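Local coordinates for protein malonyl CoA reductase (malonate semialdehyde-forming) (Sulfolobus tokodaii, PDB 2EP5) that probably reduces malonyl-CoA to malonate semialdehyde with NADPH, as a member of the aspartate-semialdehyde dehydrogenase family, at residues K44-K47 with D48-W52; P199-K202 with G203-D206; K269-P272 with Q273-L277. All blocks are in the same frame, centred on the assembly; numbering follows the deposited sequence.

Interaction 1: K44-K47 with D48-W52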
loop_
_atom_site.group_PDB
_atom_site.type_symbol
_atom_site.label_atom_id
_atom_site.label_comp_id
_atom_site.label_asym_id
_atom_site.label_seq_id
_atom_site.Cartn_x
_atom_site.Cartn_y
_atom_site.Cartn_z
ATOM N N LYS A 44 -26.421 -6.964 25.080
ATOM C CA LYS A 44 -26.362 -7.690 23.820
ATOM C C LYS A 44 -25.274 -8.753 23.910
ATOM O O LYS A 44 -24.373 -8.659 24.744
ATOM C CB LYS A 44 -26.032 -6.741 22.663
ATOM C CG LYS A 44 -26.974 -5.557 22.489
ATOM C CD LYS A 44 -28.379 -5.975 22.086
ATOM C CE LYS A 44 -29.184 -4.764 21.607
ATOM N NZ LYS A 44 -30.587 -5.085 21.228
ATOM N N LYS A 45 -25.365 -9.768 23.055
ATOM C CA LYS A 45 -24.363 -10.830 23.032
ATOM C C LYS A 45 -23.104 -10.280 22.379
ATOM O O LYS A 45 -23.173 -9.378 21.546
ATOM C CB LYS A 45 -24.865 -12.043 22.236
ATOM C CG LYS A 45 -25.915 -12.873 22.956
ATOM C CD LYS A 45 -26.395 -14.023 22.091
ATOM C CE LYS A 45 -27.278 -14.980 22.880
ATOM N NZ LYS A 45 -27.752 -16.120 22.031
ATOM N N TYR A 46 -21.956 -10.829 22.759
ATOM C CA TYR A 46 -20.688 -10.383 22.207
ATOM C C TYR A 46 -20.705 -10.363 20.679
ATOM O O TYR A 46 -20.225 -9.411 20.059
ATOM C CB TYR A 46 -19.553 -11.286 22.697
ATOM C CG TYR A 46 -18.183 -10.829 22.254
ATOM C CD1 TYR A 46 -17.608 -9.666 22.778
ATOM C CD2 TYR A 46 -17.467 -11.539 21.289
ATOM C CE1 TYR A 46 -16.355 -9.221 22.348
ATOM C CE2 TYR A 46 -16.217 -11.104 20.852
ATOM C CZ TYR A 46 -15.669 -9.945 21.385
ATOM O OH TYR A 46 -14.440 -9.515 20.950
ATOM N N LYS A 47 -21.264 -11.406 20.070
ATOM C CA LYS A 47 -21.309 -11.487 18.614
ATOM C C LYS A 47 -22.142 -10.385 17.977
ATOM O O LYS A 47 -21.932 -10.030 16.823
ATOM C CB LYS A 47 -21.850 -12.843 18.169
ATOM C CG LYS A 47 -23.330 -13.036 18.439
ATOM C CD LYS A 47 -23.756 -14.457 18.125
ATOM C CE LYS A 47 -25.254 -14.645 18.335
ATOM N NZ LYS A 47 -25.646 -16.080 18.199
ATOM N N ASP A 48 -23.081 -9.831 18.732
ATOM C CA ASP A 48 -23.936 -8.784 18.192
ATOM C C ASP A 48 -23.402 -7.387 18.435
ATOM O O ASP A 48 -23.939 -6.417 17.905
ATOM C CB ASP A 48 -25.349 -8.891 18.778
ATOM C CG ASP A 48 -26.100 -10.119 18.282
ATOM O OD1 ASP A 48 -26.125 -10.349 17.057
ATOM O OD2 ASP A 48 -26.673 -10.853 19.114
ATOM N N ALA A 49 -22.342 -7.277 19.226
ATOM C CA ALA A 49 -21.787 -5.966 19.534
ATOM C C ALA A 49 -20.425 -5.724 18.910
ATOM O O ALA A 49 -20.054 -4.584 18.641
ATOM C CB ALA A 49 -21.705 -5.781 21.049
ATOM N N VAL A 50 -19.679 -6.796 18.677
ATOM C CA VAL A 50 -18.350 -6.663 18.105
ATOM C C VAL A 50 -18.306 -6.744 16.584
ATOM O O VAL A 50 -19.150 -7.368 15.945
ATOM C CB VAL A 50 -17.397 -7.745 18.659
ATOM C CG1 VAL A 50 -17.811 -9.115 18.142
ATOM C CG2 VAL A 50 -15.957 -7.437 18.256
ATOM N N LYS A 51 -17.302 -6.083 16.025
ATOM C CA LYS A 51 -17.039 -6.076 14.595
ATOM C C LYS A 51 -15.762 -6.906 14.526
ATOM O O LYS A 51 -14.654 -6.366 14.583
ATOM C CB LYS A 51 -16.771 -4.649 14.116
ATOM C CG LYS A 51 -17.908 -4.005 13.342
ATOM C CD LYS A 51 -17.922 -4.484 11.888
ATOM C CE LYS A 51 -18.858 -3.626 11.036
ATOM N NZ LYS A 51 -18.864 -4.011 9.595
ATOM N N TRP A 52 -15.931 -8.223 14.436
ATOM C CA TRP A 52 -14.808 -9.148 14.404
ATOM C C TRP A 52 -13.752 -8.739 13.389
ATOM O O TRP A 52 -14.031 -8.534 12.203
ATOM C CB TRP A 52 -15.296 -10.566 14.120
ATOM C CG TRP A 52 -14.330 -11.627 14.531
ATOM C CD1 TRP A 52 -13.848 -12.634 13.753
ATOM C CD2 TRP A 52 -13.772 -11.827 15.837
ATOM N NE1 TRP A 52 -13.027 -13.456 14.490
ATOM C CE2 TRP A 52 -12.962 -12.983 15.773
ATOM C CE3 TRP A 52 -13.877 -11.144 17.056
ATOM C CZ2 TRP A 52 -12.258 -13.472 16.882
ATOM C CZ3 TRP A 52 -13.176 -11.632 18.160
ATOM C CH2 TRP A 52 -12.378 -12.784 18.065
#

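Interaction 2: P199-K202 with G203-D206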
loop_
_atom_site.group_PDB
_atom_site.type_symbol
_atom_site.label_atom_id
_atom_site.label_comp_id
_atom_site.label_asym_id
_atom_site.label_seq_id
_atom_site.Cartn_x
_atom_site.Cartn_y
_atom_site.Cartn_z
ATOM N N PRO A 199 6.652 10.815 11.224
ATOM C CA PRO A 199 7.668 10.769 12.280
ATOM C C PRO A 199 7.205 11.194 13.667
ATOM O O PRO A 199 8.013 11.599 14.501
ATOM C CB PRO A 199 8.766 11.675 11.727
ATOM C CG PRO A 199 7.973 12.751 11.077
ATOM C CD PRO A 199 6.882 11.972 10.337
ATOM N N TYR A 200 5.911 11.078 13.924
ATOM C CA TYR A 200 5.390 11.475 15.214
ATOM C C TYR A 200 4.186 10.665 15.690
ATOM O O TYR A 200 3.232 10.441 14.948
ATOM C CB TYR A 200 5.022 12.964 15.180
ATOM C CG TYR A 200 4.439 13.492 16.479
ATOM C CD1 TYR A 200 5.208 13.535 17.645
ATOM C CD2 TYR A 200 3.121 13.954 16.540
ATOM C CE1 TYR A 200 4.682 14.026 18.846
ATOM C CE2 TYR A 200 2.584 14.449 17.736
ATOM C CZ TYR A 200 3.374 14.480 18.883
ATOM O OH TYR A 200 2.857 14.950 20.063
ATOM N N ILE A 201 4.257 10.223 16.939
ATOM C CA ILE A 201 3.175 9.486 17.570
ATOM C C ILE A 201 3.054 10.085 18.967
ATOM O O ILE A 201 3.883 9.824 19.845
ATOM C CB ILE A 201 3.478 7.979 17.678
ATOM C CG1 ILE A 201 3.708 7.387 16.284
ATOM C CG2 ILE A 201 2.312 7.273 18.360
ATOM C CD1 ILE A 201 4.105 5.923 16.290
ATOM N N LYS A 202 2.035 10.920 19.143
ATOM C CA LYS A 202 1.748 11.605 20.402
ATOM C C LYS A 202 2.000 10.806 21.685
ATOM O O LYS A 202 1.446 9.724 21.877
ATOM C CB LYS A 202 0.289 12.074 20.397
ATOM C CG LYS A 202 -0.207 12.626 21.727
ATOM C CD LYS A 202 0.076 14.106 21.858
ATOM C CE LYS A 202 -1.213 14.903 21.739
ATOM N NZ LYS A 202 -2.177 14.509 22.801
ATOM N N GLY A 203 2.840 11.366 22.557
ATOM C CA GLY A 203 3.143 10.751 23.838
ATOM C C GLY A 203 3.881 9.429 23.868
ATOM O O GLY A 203 4.236 8.947 24.945
ATOM N N GLU A 204 4.131 8.846 22.703
ATOM C CA GLU A 204 4.815 7.559 22.627
ATOM C C GLU A 204 6.259 7.593 23.104
ATOM O O GLU A 204 6.704 6.688 23.797
ATOM C CB GLU A 204 4.795 7.034 21.188
ATOM C CG GLU A 204 5.121 5.549 21.060
ATOM C CD GLU A 204 3.980 4.660 21.546
ATOM O OE1 GLU A 204 2.961 5.207 22.044
ATOM O OE2 GLU A 204 4.104 3.417 21.429
ATOM N N GLU A 205 6.995 8.631 22.724
ATOM C CA GLU A 205 8.403 8.728 23.091
ATOM C C GLU A 205 8.657 8.871 24.590
ATOM O O GLU A 205 9.564 8.248 25.125
ATOM C CB GLU A 205 9.057 9.868 22.292
ATOM C CG GLU A 205 8.971 9.589 20.797
ATOM C CD GLU A 205 9.158 10.808 19.918
ATOM O OE1 GLU A 205 8.622 11.890 20.238
ATOM O OE2 GLU A 205 9.828 10.668 18.879
ATOM N N ASP A 206 7.839 9.666 25.264
ATOM C CA ASP A 206 7.990 9.859 26.693
ATOM C C ASP A 206 7.617 8.583 27.456
ATOM O O ASP A 206 8.293 8.208 28.417
ATOM C CB ASP A 206 7.125 11.031 27.149
ATOM C CG ASP A 206 7.454 11.475 28.558
ATOM O OD1 ASP A 206 8.645 11.763 28.822
ATOM O OD2 ASP A 206 6.526 11.536 29.400
HETATM O O HOH W 1 3.972 13.949 22.146
HETATM O O HOH W 2 6.176 10.970 21.314
HETATM O O HOH W 3 1.287 7.358 23.280
#

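Interaction 3: K269-P272 with Q273-L277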
loop_
_atom_site.group_PDB
_atom_site.type_symbol
_atom_site.label_atom_id
_atom_site.label_comp_id
_atom_site.label_asym_id
_atom_site.label_seq_id
_atom_site.Cartn_x
_atom_site.Cartn_y
_atom_site.Cartn_z
ATOM N N LYS A 269 16.073 -16.867 29.212
ATOM C CA LYS A 269 14.874 -17.541 29.699
ATOM C C LYS A 269 14.611 -17.012 31.099
ATOM O O LYS A 269 15.533 -16.583 31.788
ATOM C CB LYS A 269 15.060 -19.058 29.757
ATOM C CG LYS A 269 15.077 -19.748 28.407
ATOM C CD LYS A 269 14.940 -21.252 28.578
ATOM C CE LYS A 269 15.351 -21.996 27.323
ATOM N NZ LYS A 269 16.819 -21.851 27.080
ATOM N N SER A 270 13.356 -17.040 31.521
ATOM C CA SER A 270 13.010 -16.544 32.841
ATOM C C SER A 270 12.000 -17.483 33.495
ATOM O O SER A 270 11.806 -18.608 33.033
ATOM C CB SER A 270 12.442 -15.126 32.719
ATOM O OG SER A 270 12.282 -14.524 33.987
ATOM N N LEU A 271 11.360 -17.015 34.564
ATOM C CA LEU A 271 10.378 -17.806 35.300
ATOM C C LEU A 271 9.249 -18.345 34.426
ATOM O O LEU A 271 8.851 -19.504 34.567
ATOM C CB LEU A 271 9.803 -16.980 36.454
ATOM C CG LEU A 271 8.755 -17.642 37.356
ATOM C CD1 LEU A 271 8.837 -17.047 38.757
ATOM C CD2 LEU A 271 7.365 -17.455 36.767
ATOM N N PRO A 272 8.708 -17.511 33.517
ATOM C CA PRO A 272 7.622 -17.975 32.646
ATOM C C PRO A 272 8.028 -19.203 31.820
ATOM O O PRO A 272 7.209 -20.086 31.565
ATOM C CB PRO A 272 7.331 -16.755 31.774
ATOM C CG PRO A 272 7.661 -15.605 32.687
ATOM C CD PRO A 272 8.944 -16.065 33.343
ATOM N N GLN A 273 9.291 -19.253 31.403
ATOM C CA GLN A 273 9.791 -20.384 30.620
ATOM C C GLN A 273 10.056 -21.589 31.522
ATOM O O GLN A 273 9.850 -22.735 31.129
ATOM C CB GLN A 273 11.094 -20.016 29.901
ATOM C CG GLN A 273 10.936 -19.135 28.673
ATOM C CD GLN A 273 10.449 -17.733 28.996
ATOM O OE1 GLN A 273 10.933 -17.090 29.934
ATOM N NE2 GLN A 273 9.501 -17.244 28.206
ATOM N N GLN A 274 10.518 -21.316 32.734
ATOM C CA GLN A 274 10.835 -22.365 33.686
ATOM C C GLN A 274 9.602 -23.102 34.190
ATOM O O GLN A 274 9.626 -24.320 34.347
ATOM C CB GLN A 274 11.605 -21.769 34.859
ATOM C CG GLN A 274 12.988 -21.262 34.486
ATOM C CD GLN A 274 13.562 -20.324 35.534
ATOM O OE1 GLN A 274 13.406 -20.548 36.737
ATOM N NE2 GLN A 274 14.236 -19.271 35.082
ATOM N N LYS A 275 8.526 -22.367 34.439
ATOM C CA LYS A 275 7.298 -22.978 34.927
ATOM C C LYS A 275 6.414 -23.399 33.762
ATOM O O LYS A 275 5.291 -23.870 33.963
ATOM C CB LYS A 275 6.540 -21.999 35.821
ATOM C CG LYS A 275 7.365 -21.442 36.960
ATOM C CD LYS A 275 7.927 -22.543 37.844
ATOM C CE LYS A 275 8.702 -21.949 39.009
ATOM N NZ LYS A 275 9.346 -22.990 39.852
ATOM N N ASN A 276 6.929 -23.227 32.548
ATOM C CA ASN A 276 6.192 -23.587 31.346
ATOM C C ASN A 276 4.765 -23.074 31.379
ATOM O O ASN A 276 3.818 -23.848 31.251
ATOM C CB ASN A 276 6.166 -25.103 31.176
ATOM C CG ASN A 276 7.539 -25.684 31.024
ATOM O OD1 ASN A 276 8.319 -25.707 31.970
ATOM N ND2 ASN A 276 7.856 -26.150 29.822
ATOM N N LEU A 277 4.610 -21.767 31.555
ATOM C CA LEU A 277 3.285 -21.176 31.598
ATOM C C LEU A 277 2.698 -21.211 30.184
ATOM O O LEU A 277 3.397 -20.938 29.205
ATOM C CB LEU A 277 3.371 -19.745 32.141
ATOM C CG LEU A 277 4.067 -19.615 33.507
ATOM C CD1 LEU A 277 4.032 -18.173 33.971
ATOM C CD2 LEU A 277 3.377 -20.505 34.536
#

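Interaction 1: K44-K47 with D48-W52
Y46 and V50 meet across a single short helical turn, the tyrosine ring lying against the valine methyls. From CB, the Y46 side chain leaves with CG anti to the backbone N (chi1 -176°), which carries the ring along the turn toward V50 and W52. CD2 and CE2 receive V50 CG1 over one face: CG1 is 3.7 Å from CE2 and 4.0 Å from the ring centroid, a CH-pi contact set off toward the rim of the ring. CE1 and CZ pass by V50 CB. At the tip, OH touches V50 CG2 and, 3.7 Å away, W52 CZ3; the hydroxyl lies in the plane of the indole, at its edge, and the two side chains cross at about a right angle. The same OH is hydrogen-bonded to the backbone O of S12, which ties down the far end of the ring.

The backbone makes the turn that brings these groups together. Y46 O accepts from both V50 N, at 3.0 Å, and A49 N, at 3.1 Å. D48 N bonds K45 O at 2.9 Å, while K45 and K47 both send their ammonium groups to D64 in salt bridges.

Within the NAD-binding, Rossmann-type part of the chain, this surface turn is helix 46-49. Y46, V50 and W52 rest on Q18 of helix 15-24, I58 flanks the same three side chains, and Y46 and A49 reach I67 of strand 67-68, at the edge of the parallel sheet.

Interaction 2: P199-K202 with G203-D206
I201 and E204 lie next to each other where a loop turns into a helix, and a backbone hydrogen bond joins the two segments: E204 N gives its hydrogen to I201 O at 3.0 Å, with an N-H...O angle of 158°. G203 is the N-cap residue, and its positive phi (66°) is a conformation that favours glycine.

Apolar contact accompanies that bond. The I201 and E204 side chains run side by side in the same direction, I201 CG2 lying 3.8 Å from E204 CB.

Three waters bridge the loop and the start of the helix. One joins Y200 OH to G203 N, accepting from the latter at 2.8 Å. A second donates to I201 O and E205 OE1 and accepts from E205 N at 2.9 Å, so an amide of the first helical turn is satisfied through solvent. The third donates to K202 O and, at 3.0 Å, to E204 OE1.

The carboxylates are held mainly by residues beyond the turn. E204 swings CG away from its own N (chi1 -164°) and bends at chi2, which brings OE2 to N150, T152 and Q178, and these grip it with three hydrogen bonds. E204 lies about 5 Å, side chain to side chain, from both C151, the predicted acyl-thioester residue, and H244, the predicted proton acceptor. E205 OE2 accepts from S235 N and forms a salt bridge with R312 of the second subunit, whose P294 and E291 touch P199 and Y200 respectively.

The turn starts helix 204-215 beside strand 230-237, where I201 meets R237, E204 meets S235, and E205 packs on V233 and T234.

Interaction 3: K269-P272 with Q273-L277
Q273 folds back on S270 because its CG lies beside its own backbone N (chi1 -76°) and the chain then bends at chi2 (67°). This sets OE1 2.9 Å from S270 N, which sits in the carbonyl plane on a lone pair of the side-chain amide. The other end of that amide is fixed too: NE2 is hydrogen-bonded to P281 O and E123 OE2, so bonds at both ends hold its rotation. On the way, Q273 CB passes 4.1 Å from K269 CB, the two side chains crossing obliquely.

S270 is the N-cap of helix 271-274. Its OG does not cap but bonds E123 O, leaving the glutamine to take up the S270 amide from within the first turn. S270 O accepts Q274 N at 3.0 Å and, weakly, Q273 N. K275 N follows with a bond to L271 O at 2.9 Å.

A Schellman motif closes the helix after barely one turn: L277 N reaches back to P272 O at 3.1 Å, a weak bond runs from N276 N to Q273 O, and N276, with positive phi, is the C' residue. The reversal drops L277 onto the proline, CD1 being 4.2 Å from P272 CB and 4.4 Å from L271 CD2. L271 and L277 pack against helix 334-347, on L347 and on E342 and V343 respectively, while W126 lies against S270 and L271.

How the interactions relate
All three interactions are short local turns, well separated: nearest atoms are about 22 Å apart between interactions 1 and 2, about 21 Å between 1 and 3, and about 22 Å between 2 and 3. Interaction 1 belongs to the NAD-binding part of the chain, whereas interactions 2 and 3 share the dimerisation domain but lie on opposite sides of the chain's centre, their own centres 33 Å apart. Interaction 2 alone adjoins the predicted catalytic pair C151 and H244, and it also meets the second subunit. Interactions 1 and 3 lie away from these sites and touch no other chain of the assembly.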